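Local atomic coordinates of S-adenosylmethionine tRNA ribosyltransferase (Rhodococcus sp., PDB entry 2NS0), a protein that is of unknown function but has a small helical fold with a three-stranded sheet, consistent with a helix-turn-helix domain. Residues L16-P27 against P76-T84; D5-L16 against A49-V59. All coordinates share one frame; numbering follows the deposited sequence.

In the fold
From the N terminus, helix 5-18 supplies the first half of contact 2 and, in its last turn, the start of contact 1, so Leu16 belongs to both. The chain then runs through the loop to Pro27, passes helix 27-34 and enters helix 43-55, where contact 2 closes by packing residues 49-59, up to the start of central strand 59-63, against helix 5-18. Strand 66-67 and a further loop follow before 76-84 returns to close contact 1, joining edge strand 78-81 to the loop after helix 5-18. The two closures cross rather than nest. Thr82 hydrogen-bonds through its backbone to Glu58 and probably through its hydroxyl to Gly57, tying the contacts together.

Contact 1 of 2, residues L16-P27 against P76-T84; sequences LDARADSASICP and PIRIRWTRT. With GOL (glycerol), chain C.
Ile25 and Ile79 exchange two backbone hydrogen bonds, Ile25 N to Ile79 O at 2.9 Å and Ile79 N to Ile25 O at 2.7 Å, which satisfies the N-H and C=O of both residues in a single antiparallel bridge. Beside it, the Arg78 chain folds back through bends at chi2 and chi3 (-53° and -62°), bringing its guanidinium edge onto Ser24. Arg78 NE points almost straight at Ser24 OG, 2.7 Å away and in the guanidinium plane, while Arg78 NH2 adds weak bonds to Ser24 OG and Ser24 O. In one conformer of Arg19, a water accepts from both Arg78 NH2 and Arg19 NH1, lying between two like charges. The loop after helix 5-18 thus lines the edge of strand 78-81, an outer strand of a three-stranded antiparallel sheet, which pairs on its other edge with strand 59-63. Further along, a second water donates to Ala23 O and accepts from Trp81 N, bridging the backbones where direct pairing has ceased. Leu16 CB sits over one face of the Trp81 indole, 3.7 Å from the centroid of its five-membered ring, in a CH-pi contact, and Leu16 CD2 rests 3.3 Å from Ile79 O. At the exposed end, in one of its two conformers, the Asp21 carboxylate stacks on the Arg83 guanidinium, a salt bridge of charge alone with Asp21 OD2 3.4 Å from Arg83 NH1.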
loop_
_atom_site.group_PDB
_atom_site.type_symbol
_atom_site.label_atom_id
_atom_site.label_comp_id
_atom_site.label_asym_id
_atom_site.label_seq_id
_atom_site.Cartn_x
_atom_site.Cartn_y
_atom_site.Cartn_z
ATOM N N LEU A 16 -5.466 -6.053 -1.978
ATOM C CA LEU A 16 -5.654 -6.651 -0.644
ATOM C C LEU A 16 -6.884 -7.508 -0.635
ATOM O O LEU A 16 -6.861 -8.632 -0.080
ATOM C CB LEU A 16 -5.737 -5.592 0.463
ATOM C CG LEU A 16 -4.403 -4.964 0.849
ATOM C CD1 LEU A 16 -4.586 -3.945 1.912
ATOM C CD2 LEU A 16 -3.441 -6.003 1.375
ATOM N N ASP A 17 -7.958 -6.969 -1.220
ATOM C CA ASP A 17 -9.244 -7.664 -1.280
ATOM C C ASP A 17 -9.082 -9.036 -1.939
ATOM O O ASP A 17 -9.763 -9.965 -1.541
ATOM C CB ASP A 17 -10.351 -6.854 -1.977
ATOM C CG ASP A 17 -11.715 -7.399 -1.697
ATOM O OD1 ASP A 17 -12.316 -7.021 -0.663
ATOM O OD2 ASP A 17 -12.212 -8.242 -2.478
ATOM N N ALA A 18 -8.194 -9.186 -2.915
ATOM C CA ALA A 18 -8.063 -10.471 -3.613
ATOM C C ALA A 18 -7.253 -11.519 -2.813
ATOM O O ALA A 18 -7.234 -12.697 -3.149
ATOM C CB ALA A 18 -7.430 -10.263 -4.996
ATOM N N ARG A 19 -6.591 -11.097 -1.739
ATOM C CA ARG A 19 -5.692 -11.965 -0.985
ATOM C C ARG A 19 -6.361 -12.503 0.279
ATOM O O ARG A 19 -7.396 -11.958 0.714
ATOM C CB ARG A 19 -4.420 -11.199 -0.649
ATOM C CG ARG A 19 -3.555 -10.984 -1.870
ATOM C CD ARG A 19 -2.090 -10.828 -1.496
ATOM N NE ARG A 19 -1.277 -10.479 -2.667
ATOM C CZ ARG A 19 0.050 -10.463 -2.682
ATOM N NH1 ARG A 19 0.732 -10.804 -1.585
ATOM N NH2 ARG A 19 0.684 -10.122 -3.796
ATOM N N ALA A 20 -5.787 -13.560 0.856
ATOM C CA ALA A 20 -6.253 -14.175 2.104
ATOM C C ALA A 20 -6.193 -13.200 3.274
ATOM O O ALA A 20 -5.380 -12.244 3.257
ATOM C CB ALA A 20 -5.357 -15.380 2.449
ATOM N N ASP A 21 -7.034 -13.462 4.279
ATOM C CA ASP A 21 -6.896 -12.834 5.590
ATOM C C ASP A 21 -5.453 -12.966 6.107
ATOM O O ASP A 21 -4.807 -14.007 5.959
ATOM C CB ASP A 21 -7.839 -13.461 6.614
ATOM C CG ASP A 21 -9.304 -13.236 6.294
ATOM O OD1 ASP A 21 -9.632 -12.533 5.311
ATOM O OD2 ASP A 21 -10.147 -13.792 7.048
ATOM N N SER A 22 -4.961 -11.878 6.689
ATOM C CA SER A 22 -3.609 -11.791 7.219
ATOM C C SER A 22 -2.487 -11.752 6.168
ATOM O O SER A 22 -1.355 -11.414 6.522
ATOM C CB SER A 22 -3.380 -12.831 8.328
ATOM O OG SER A 22 -4.191 -12.518 9.471
ATOM N N ALA A 23 -2.786 -12.059 4.897
ATOM C CA ALA A 23 -1.844 -11.725 3.815
ATOM C C ALA A 23 -1.523 -10.229 3.700
ATOM O O ALA A 23 -2.178 -9.372 4.300
ATOM C CB ALA A 23 -2.336 -12.261 2.480
ATOM N N SER A 24 -0.479 -9.923 2.936
ATOM C CA SER A 24 -0.104 -8.558 2.711
ATOM C C SER A 24 0.436 -8.401 1.291
ATOM O O SER A 24 0.646 -9.391 0.578
ATOM C CB SER A 24 0.925 -8.110 3.740
ATOM O OG SER A 24 2.164 -8.731 3.471
ATOM N N ILE A 25 0.598 -7.129 0.888
ATOM C CA ILE A 25 1.136 -6.732 -0.395
ATOM C C ILE A 25 2.252 -5.782 -0.091
ATOM O O ILE A 25 2.415 -5.362 1.047
ATOM C CB ILE A 25 0.077 -6.044 -1.357
ATOM C CG1 ILE A 25 -0.501 -4.747 -0.755
ATOM C CG2 ILE A 25 -1.015 -7.063 -1.783
ATOM C CD1 ILE A 25 -1.392 -3.946 -1.711
ATOM N N CYS A 26 3.029 -5.459 -1.112
ATOM C CA CYS A 26 4.086 -4.468 -0.970
ATOM C C CYS A 26 3.778 -3.354 -1.969
ATOM O O CYS A 26 2.938 -3.522 -2.888
ATOM C CB CYS A 26 5.463 -5.106 -1.237
ATOM S SG CYS A 26 5.597 -5.881 -2.859
ATOM N N PRO A 27 4.404 -2.190 -1.775
ATOM C CA PRO A 27 4.180 -1.049 -2.682
ATOM C C PRO A 27 4.431 -1.380 -4.173
ATOM O O PRO A 27 3.684 -0.933 -5.027
ATOM C CB PRO A 27 5.204 0.000 -2.197
ATOM C CG PRO A 27 5.439 -0.334 -0.763
ATOM C CD PRO A 27 5.300 -1.861 -0.652
ATOM N N PRO A 76 11.814 -1.620 2.414
ATOM C CA PRO A 76 10.662 -2.477 2.180
ATOM C C PRO A 76 9.665 -2.556 3.335
ATOM O O PRO A 76 10.045 -2.721 4.498
ATOM C CB PRO A 76 11.290 -3.855 1.886
ATOM C CG PRO A 76 12.627 -3.546 1.316
ATOM C CD PRO A 76 13.080 -2.323 2.093
ATOM N N ILE A 77 8.394 -2.437 2.986
ATOM C CA ILE A 77 7.333 -2.458 3.945
ATOM C C ILE A 77 6.234 -3.390 3.413
ATOM O O ILE A 77 6.232 -3.748 2.226
ATOM C CB ILE A 77 6.741 -1.038 4.182
ATOM C CG1 ILE A 77 6.230 -0.439 2.823
ATOM C CG2 ILE A 77 7.777 -0.139 4.965
ATOM C CD1 ILE A 77 5.423 0.880 2.849
ATOM N N ARG A 78 5.317 -3.776 4.295
ATOM C CA ARG A 78 4.164 -4.618 3.919
ATOM C C ARG A 78 2.877 -3.841 4.140
ATOM O O ARG A 78 2.822 -3.001 5.029
ATOM C CB ARG A 78 4.125 -5.885 4.786
ATOM C CG ARG A 78 5.353 -6.795 4.691
ATOM C CD ARG A 78 5.674 -7.176 3.235
ATOM N NE ARG A 78 4.603 -7.931 2.555
ATOM C CZ ARG A 78 4.720 -8.368 1.301
ATOM N NH1 ARG A 78 5.826 -8.123 0.621
ATOM N NH2 ARG A 78 3.755 -9.049 0.710
ATOM N N ILE A 79 1.841 -4.109 3.336
ATOM C CA ILE A 79 0.511 -3.471 3.545
ATOM C C ILE A 79 -0.550 -4.536 3.756
ATOM O O ILE A 79 -0.632 -5.455 2.961
ATOM C CB ILE A 79 0.092 -2.561 2.334
ATOM C CG1 ILE A 79 1.221 -1.579 1.968
ATOM C CG2 ILE A 79 -1.213 -1.831 2.606
ATOM C CD1 ILE A 79 1.086 -0.958 0.499
ATOM N N ARG A 80 -1.339 -4.416 4.828
ATOM C CA ARG A 80 -2.357 -5.407 5.204
ATOM C C ARG A 80 -3.648 -4.693 5.623
ATOM O O ARG A 80 -3.623 -3.533 6.090
ATOM C CB ARG A 80 -1.859 -6.301 6.387
ATOM C CG ARG A 80 -1.776 -5.560 7.737
ATOM C CD ARG A 80 -0.853 -6.270 8.703
ATOM N NE ARG A 80 -1.004 -5.757 10.068
ATOM C CZ ARG A 80 -0.330 -6.177 11.139
ATOM N NH1 ARG A 80 0.611 -7.155 11.078
ATOM N NH2 ARG A 80 -0.625 -5.611 12.293
ATOM N N TRP A 81 -4.778 -5.364 5.442
ATOM C CA TRP A 81 -6.029 -4.931 6.073
ATOM C C TRP A 81 -5.812 -4.865 7.583
ATOM O O TRP A 81 -5.178 -5.750 8.180
ATOM C CB TRP A 81 -7.112 -5.964 5.800
ATOM C CG TRP A 81 -7.655 -6.030 4.387
ATOM C CD1 TRP A 81 -7.829 -7.161 3.629
ATOM C CD2 TRP A 81 -8.109 -4.927 3.578
ATOM N NE1 TRP A 81 -8.379 -6.836 2.429
ATOM C CE2 TRP A 81 -8.554 -5.470 2.360
ATOM C CE3 TRP A 81 -8.205 -3.532 3.786
ATOM C CZ2 TRP A 81 -9.105 -4.670 1.319
ATOM C CZ3 TRP A 81 -8.731 -2.737 2.770
ATOM C CH2 TRP A 81 -9.175 -3.311 1.538
ATOM N N THR A 82 -6.328 -3.827 8.220
ATOM C CA THR A 82 -6.474 -3.833 9.671
ATOM C C THR A 82 -7.427 -4.979 10.069
ATOM O O THR A 82 -8.475 -5.201 9.424
ATOM C CB THR A 82 -7.048 -2.499 10.147
ATOM O OG1 THR A 82 -6.202 -1.457 9.679
ATOM C CG2 THR A 82 -7.105 -2.395 11.664
ATOM N N ARG A 83 -7.063 -5.718 11.115
ATOM C CA ARG A 83 -7.941 -6.783 11.610
ATOM C C ARG A 83 -8.293 -6.697 13.096
ATOM O O ARG A 83 -8.690 -7.685 13.709
ATOM C CB ARG A 83 -7.373 -8.169 11.250
ATOM C CG ARG A 83 -7.528 -8.512 9.745
ATOM C CD ARG A 83 -7.292 -10.011 9.501
ATOM N NE ARG A 83 -8.272 -10.831 10.197
ATOM C CZ ARG A 83 -9.463 -11.137 9.691
ATOM N NH1 ARG A 83 -9.814 -10.679 8.481
ATOM N NH2 ARG A 83 -10.321 -11.879 10.399
ATOM N N THR A 84 -8.180 -5.492 13.663
ATOM C CA THR A 84 -8.476 -5.263 15.060
ATOM C C THR A 84 -9.944 -5.641 15.316
ATOM O O THR A 84 -10.847 -5.329 14.520
ATOM C CB THR A 84 -8.181 -3.766 15.495
ATOM O OG1 THR A 84 -7.044 -3.252 14.781
ATOM C CG2 THR A 84 -7.952 -3.652 17.057
HETATM C C1 GOL C . -9.397 -10.789 1.097
HETATM O O1 GOL C . -9.170 -9.594 1.846
HETATM C C2 GOL C . -10.667 -10.779 0.243
HETATM O O2 GOL C . -11.830 -10.111 0.747
HETATM C C3 GOL C . -10.939 -12.002 -0.660
HETATM O O3 GOL C . -9.988 -13.049 -0.650
HETATM O O HOH W 1 3.485 -9.285 -2.302
HETATM O O HOH W 2 -4.588 -8.190 4.483
#

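Contact 2 of 2, residues D5-L16 against A49-V59; sequences DRELEECIRALL and AAGRLADAGEV
Ala49 and Leu53, one turn apart on helix 43-55, face Leu8, Glu9 and Ile12 of helix 5-16. The small methyl of Ala49 lets the backbones come close locally, Glu9 CA lying 5.6 Å from Ala49 CA; Ala49 CB is 3.8 Å from Leu8 CB and equally near Ile12 CD1. The axes of the two short helical segments pass 9.5 Å apart at a crossing angle of -70°. Ile12 is the main bump on its helix. With CG1 anti to the carbonyl carbon (chi1 -69°), its CD1 end reaches over the alanine pair, 3.5 Å from Ala50 N, while its CG2 branch meets Leu53 CD1 tip to tip. Leu53 in turn pushes into the hollow between Glu9 and Arg13. Its CG lies against Glu9 CG, CD1 approaches Glu9 O, and CD2 comes within 3.4 Å of Arg13 NH2.

Salt bridges border this apolar ridge. Arg52 grips Glu9 side-on, NE and NH2 both reaching OE2; the NE bond of 2.6 Å meets the oxygen nearly along its C-O axis, and the NH2 bond uses the anti lone pair. The Arg52 guanidinium is sandwiched, with Ala49 CA over one face and the Asp5 carboxylate stacked on the opposite one, 21° from parallel. A water links Asp5 OD1 to Arg52 NH2. One turn after Glu9, Arg13 holds Glu58 in the same side-on manner, NE bonding the syn lone pair of OE1 at 2.9 Å.

Glu58 and Val59 follow a Schellman motif at Gly57 that turns the chain out of helix 43-55 into strand 59-63. Val59 CG1 packs against Leu16 CD1, while Trp81 of strand 78-81 touches both Arg13 and Val59, and Val30 of helix 27-34 also packs on Ile12.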
loop_
_atom_site.group_PDB
_atom_site.type_symbol
_atom_site.label_atom_id
_atom_site.label_comp_id
_atom_site.label_asym_id
_atom_site.label_seq_id
_atom_site.Cartn_x
_atom_site.Cartn_y
_atom_site.Cartn_z
ATOM N N ASP A 5 -4.485 9.935 -6.798
ATOM C CA ASP A 5 -4.536 9.405 -5.443
ATOM C C ASP A 5 -5.618 8.356 -5.271
ATOM O O ASP A 5 -5.363 7.289 -4.724
ATOM C CB ASP A 5 -4.825 10.534 -4.474
ATOM C CG ASP A 5 -3.678 11.518 -4.386
ATOM O OD1 ASP A 5 -2.630 11.221 -5.026
ATOM O OD2 ASP A 5 -3.838 12.577 -3.687
ATOM N N ARG A 6 -6.821 8.677 -5.717
ATOM C CA ARG A 6 -7.967 7.763 -5.683
ATOM C C ARG A 6 -7.674 6.433 -6.400
ATOM O O ARG A 6 -8.027 5.357 -5.919
ATOM C CB ARG A 6 -9.176 8.444 -6.321
ATOM C CG ARG A 6 -10.463 7.656 -6.173
ATOM C CD ARG A 6 -11.702 8.565 -6.294
ATOM N NE ARG A 6 -12.003 8.862 -7.696
ATOM C CZ ARG A 6 -13.017 9.621 -8.133
ATOM N NH1 ARG A 6 -13.874 10.179 -7.278
ATOM N NH2 ARG A 6 -13.167 9.822 -9.445
ATOM N N GLU A 7 -7.038 6.495 -7.564
ATOM C CA GLU A 7 -6.699 5.287 -8.295
ATOM C C GLU A 7 -5.763 4.369 -7.499
ATOM O O GLU A 7 -5.885 3.157 -7.564
ATOM C CB GLU A 7 -5.984 5.636 -9.589
ATOM C CG GLU A 7 -6.787 5.758 -10.849
ATOM C CD GLU A 7 -5.819 6.020 -12.013
ATOM O OE1 GLU A 7 -5.153 5.025 -12.477
ATOM O OE2 GLU A 7 -5.656 7.213 -12.383
ATOM N N LEU A 8 -4.780 4.967 -6.825
ATOM C CA LEU A 8 -3.817 4.219 -6.060
ATOM C C LEU A 8 -4.498 3.594 -4.857
ATOM O O LEU A 8 -4.231 2.428 -4.523
ATOM C CB LEU A 8 -2.665 5.112 -5.606
ATOM C CG LEU A 8 -1.777 5.611 -6.766
ATOM C CD1 LEU A 8 -0.697 6.611 -6.339
ATOM C CD2 LEU A 8 -1.131 4.421 -7.403
ATOM N N GLU A 9 -5.374 4.376 -4.217
ATOM C CA GLU A 9 -6.124 3.862 -3.101
ATOM C C GLU A 9 -6.965 2.649 -3.481
ATOM O O GLU A 9 -6.991 1.661 -2.747
ATOM C CB GLU A 9 -6.933 4.966 -2.414
ATOM C CG GLU A 9 -6.032 5.956 -1.615
ATOM C CD GLU A 9 -6.748 7.277 -1.297
ATOM O OE1 GLU A 9 -8.001 7.266 -1.214
ATOM O OE2 GLU A 9 -6.076 8.325 -1.166
ATOM N N GLU A 10 -7.650 2.736 -4.615
ATOM C CA GLU A 10 -8.540 1.674 -5.119
ATOM C C GLU A 10 -7.742 0.453 -5.489
ATOM O O GLU A 10 -8.185 -0.655 -5.291
ATOM C CB GLU A 10 -9.337 2.178 -6.338
ATOM C CG GLU A 10 -9.858 1.076 -7.304
ATOM C CD GLU A 10 -10.868 0.106 -6.683
ATOM O OE1 GLU A 10 -11.221 0.283 -5.497
ATOM O OE2 GLU A 10 -11.323 -0.849 -7.391
ATOM N N CYS A 11 -6.532 0.661 -6.001
ATOM C CA CYS A 11 -5.647 -0.453 -6.333
ATOM C C CYS A 11 -5.148 -1.187 -5.082
ATOM O O CYS A 11 -5.138 -2.417 -5.083
ATOM C CB CYS A 11 -4.477 0.016 -7.190
ATOM S SG CYS A 11 -3.399 -1.351 -7.643
ATOM N N ILE A 12 -4.725 -0.458 -4.038
ATOM C CA ILE A 12 -4.394 -1.080 -2.731
ATOM C C ILE A 12 -5.556 -1.951 -2.253
ATOM O O ILE A 12 -5.359 -3.133 -1.876
ATOM C CB ILE A 12 -4.015 -0.036 -1.641
ATOM C CG1 ILE A 12 -2.675 0.620 -1.958
ATOM C CG2 ILE A 12 -3.887 -0.704 -0.221
ATOM C CD1 ILE A 12 -2.424 1.962 -1.239
ATOM N N ARG A 13 -6.773 -1.399 -2.289
ATOM C CA ARG A 13 -7.973 -2.150 -1.814
ATOM C C ARG A 13 -8.217 -3.370 -2.674
ATOM O O ARG A 13 -8.488 -4.432 -2.169
ATOM C CB ARG A 13 -9.240 -1.294 -1.786
ATOM C CG ARG A 13 -9.193 -0.227 -0.715
ATOM C CD ARG A 13 -10.512 0.501 -0.650
ATOM N NE ARG A 13 -10.471 1.656 0.230
ATOM C CZ ARG A 13 -10.651 2.909 -0.162
ATOM N NH1 ARG A 13 -10.834 3.178 -1.438
ATOM N NH2 ARG A 13 -10.640 3.905 0.720
ATOM N N ALA A 14 -8.102 -3.203 -3.974
ATOM C CA ALA A 14 -8.376 -4.269 -4.914
ATOM C C ALA A 14 -7.383 -5.398 -4.723
ATOM O O ALA A 14 -7.781 -6.570 -4.755
ATOM C CB ALA A 14 -8.295 -3.752 -6.341
ATOM N N LEU A 15 -6.089 -5.068 -4.582
ATOM C CA LEU A 15 -5.082 -6.124 -4.405
ATOM C C LEU A 15 -5.255 -6.815 -3.048
ATOM O O LEU A 15 -5.221 -8.021 -2.985
ATOM C CB LEU A 15 -3.661 -5.605 -4.552
ATOM C CG LEU A 15 -3.262 -5.084 -5.945
ATOM C CD1 LEU A 15 -1.911 -4.422 -5.916
ATOM C CD2 LEU A 15 -3.300 -6.173 -6.972
ATOM N N LEU A 16 -5.466 -6.053 -1.978
ATOM C CA LEU A 16 -5.654 -6.651 -0.644
ATOM C C LEU A 16 -6.884 -7.508 -0.635
ATOM O O LEU A 16 -6.861 -8.632 -0.080
ATOM C CB LEU A 16 -5.737 -5.592 0.463
ATOM C CG LEU A 16 -4.403 -4.964 0.849
ATOM C CD1 LEU A 16 -4.586 -3.945 1.912
ATOM C CD2 LEU A 16 -3.441 -6.003 1.375
ATOM N N ALA A 49 -0.437 6.983 -0.519
ATOM C CA ALA A 49 -1.752 6.333 -0.531
ATOM C C ALA A 49 -1.964 5.370 0.635
ATOM O O ALA A 49 -3.001 5.453 1.339
ATOM C CB ALA A 49 -2.003 5.635 -1.883
ATOM N N ALA A 50 -1.023 4.445 0.826
ATOM C CA ALA A 50 -1.020 3.558 1.994
ATOM C C ALA A 50 -1.113 4.384 3.306
ATOM O O ALA A 50 -1.808 4.008 4.235
ATOM C CB ALA A 50 0.245 2.664 1.960
ATOM N N GLY A 51 -0.422 5.525 3.363
ATOM C CA GLY A 51 -0.441 6.393 4.582
ATOM C C GLY A 51 -1.841 6.949 4.842
ATOM O O GLY A 51 -2.338 6.942 5.975
ATOM N N ARG A 52 -2.489 7.418 3.785
ATOM C CA ARG A 52 -3.872 7.856 3.898
ATOM C C ARG A 52 -4.842 6.743 4.347
ATOM O O ARG A 52 -5.693 6.975 5.200
ATOM C CB ARG A 52 -4.345 8.529 2.593
ATOM C CG ARG A 52 -3.685 9.893 2.351
ATOM C CD ARG A 52 -4.282 10.632 1.113
ATOM N NE ARG A 52 -4.242 9.798 -0.086
ATOM C CZ ARG A 52 -3.231 9.753 -0.958
ATOM N NH1 ARG A 52 -2.152 10.523 -0.811
ATOM N NH2 ARG A 52 -3.312 8.938 -2.002
ATOM N N LEU A 53 -4.721 5.540 3.780
ATOM C CA LEU A 53 -5.580 4.433 4.181
ATOM C C LEU A 53 -5.276 3.931 5.591
ATOM O O LEU A 53 -6.161 3.450 6.292
ATOM C CB LEU A 53 -5.490 3.278 3.169
ATOM C CG LEU A 53 -6.081 3.620 1.804
ATOM C CD1 LEU A 53 -5.989 2.367 0.897
ATOM C CD2 LEU A 53 -7.479 4.107 1.909
ATOM N N ALA A 54 -4.015 4.042 6.004
ATOM C CA ALA A 54 -3.610 3.777 7.384
ATOM C C ALA A 54 -4.204 4.802 8.346
ATOM O O ALA A 54 -4.715 4.431 9.380
ATOM C CB ALA A 54 -2.051 3.718 7.503
ATOM N N ASP A 55 -4.136 6.085 8.010
ATOM C CA ASP A 55 -4.743 7.141 8.840
ATOM C C ASP A 55 -6.266 6.898 9.045
ATOM O O ASP A 55 -6.818 7.184 10.117
ATOM C CB ASP A 55 -4.526 8.523 8.219
ATOM C CG ASP A 55 -3.048 8.982 8.247
ATOM O OD1 ASP A 55 -2.242 8.408 9.009
ATOM O OD2 ASP A 55 -2.693 9.902 7.472
ATOM N N ALA A 56 -6.917 6.336 8.027
ATOM C CA ALA A 56 -8.343 6.081 8.038
ATOM C C ALA A 56 -8.648 4.788 8.787
ATOM O O ALA A 56 -9.778 4.491 9.043
ATOM C CB ALA A 56 -8.846 6.007 6.635
ATOM N N GLY A 57 -7.612 4.033 9.131
ATOM C CA GLY A 57 -7.749 2.828 9.900
ATOM C C GLY A 57 -8.110 1.618 9.068
ATOM O O GLY A 57 -8.294 0.555 9.639
ATOM N N GLU A 58 -8.177 1.772 7.740
ATOM C CA GLU A 58 -8.518 0.675 6.804
ATOM C C GLU A 58 -7.414 -0.395 6.630
ATOM O O GLU A 58 -7.699 -1.608 6.520
ATOM C CB GLU A 58 -8.825 1.254 5.426
ATOM C CG GLU A 58 -10.025 2.186 5.457
ATOM C CD GLU A 58 -10.625 2.449 4.077
ATOM O OE1 GLU A 58 -10.198 1.807 3.095
ATOM O OE2 GLU A 58 -11.551 3.286 4.010
ATOM N N VAL A 59 -6.169 0.066 6.566
ATOM C CA VAL A 59 -5.032 -0.811 6.418
ATOM C C VAL A 59 -4.008 -0.464 7.486
ATOM O O VAL A 59 -4.085 0.619 8.082
ATOM C CB VAL A 59 -4.372 -0.690 4.986
ATOM C CG1 VAL A 59 -5.417 -0.909 3.851
ATOM C CG2 VAL A 59 -3.576 0.605 4.828
HETATM O O HOH W 3 -0.816 8.959 -3.515
#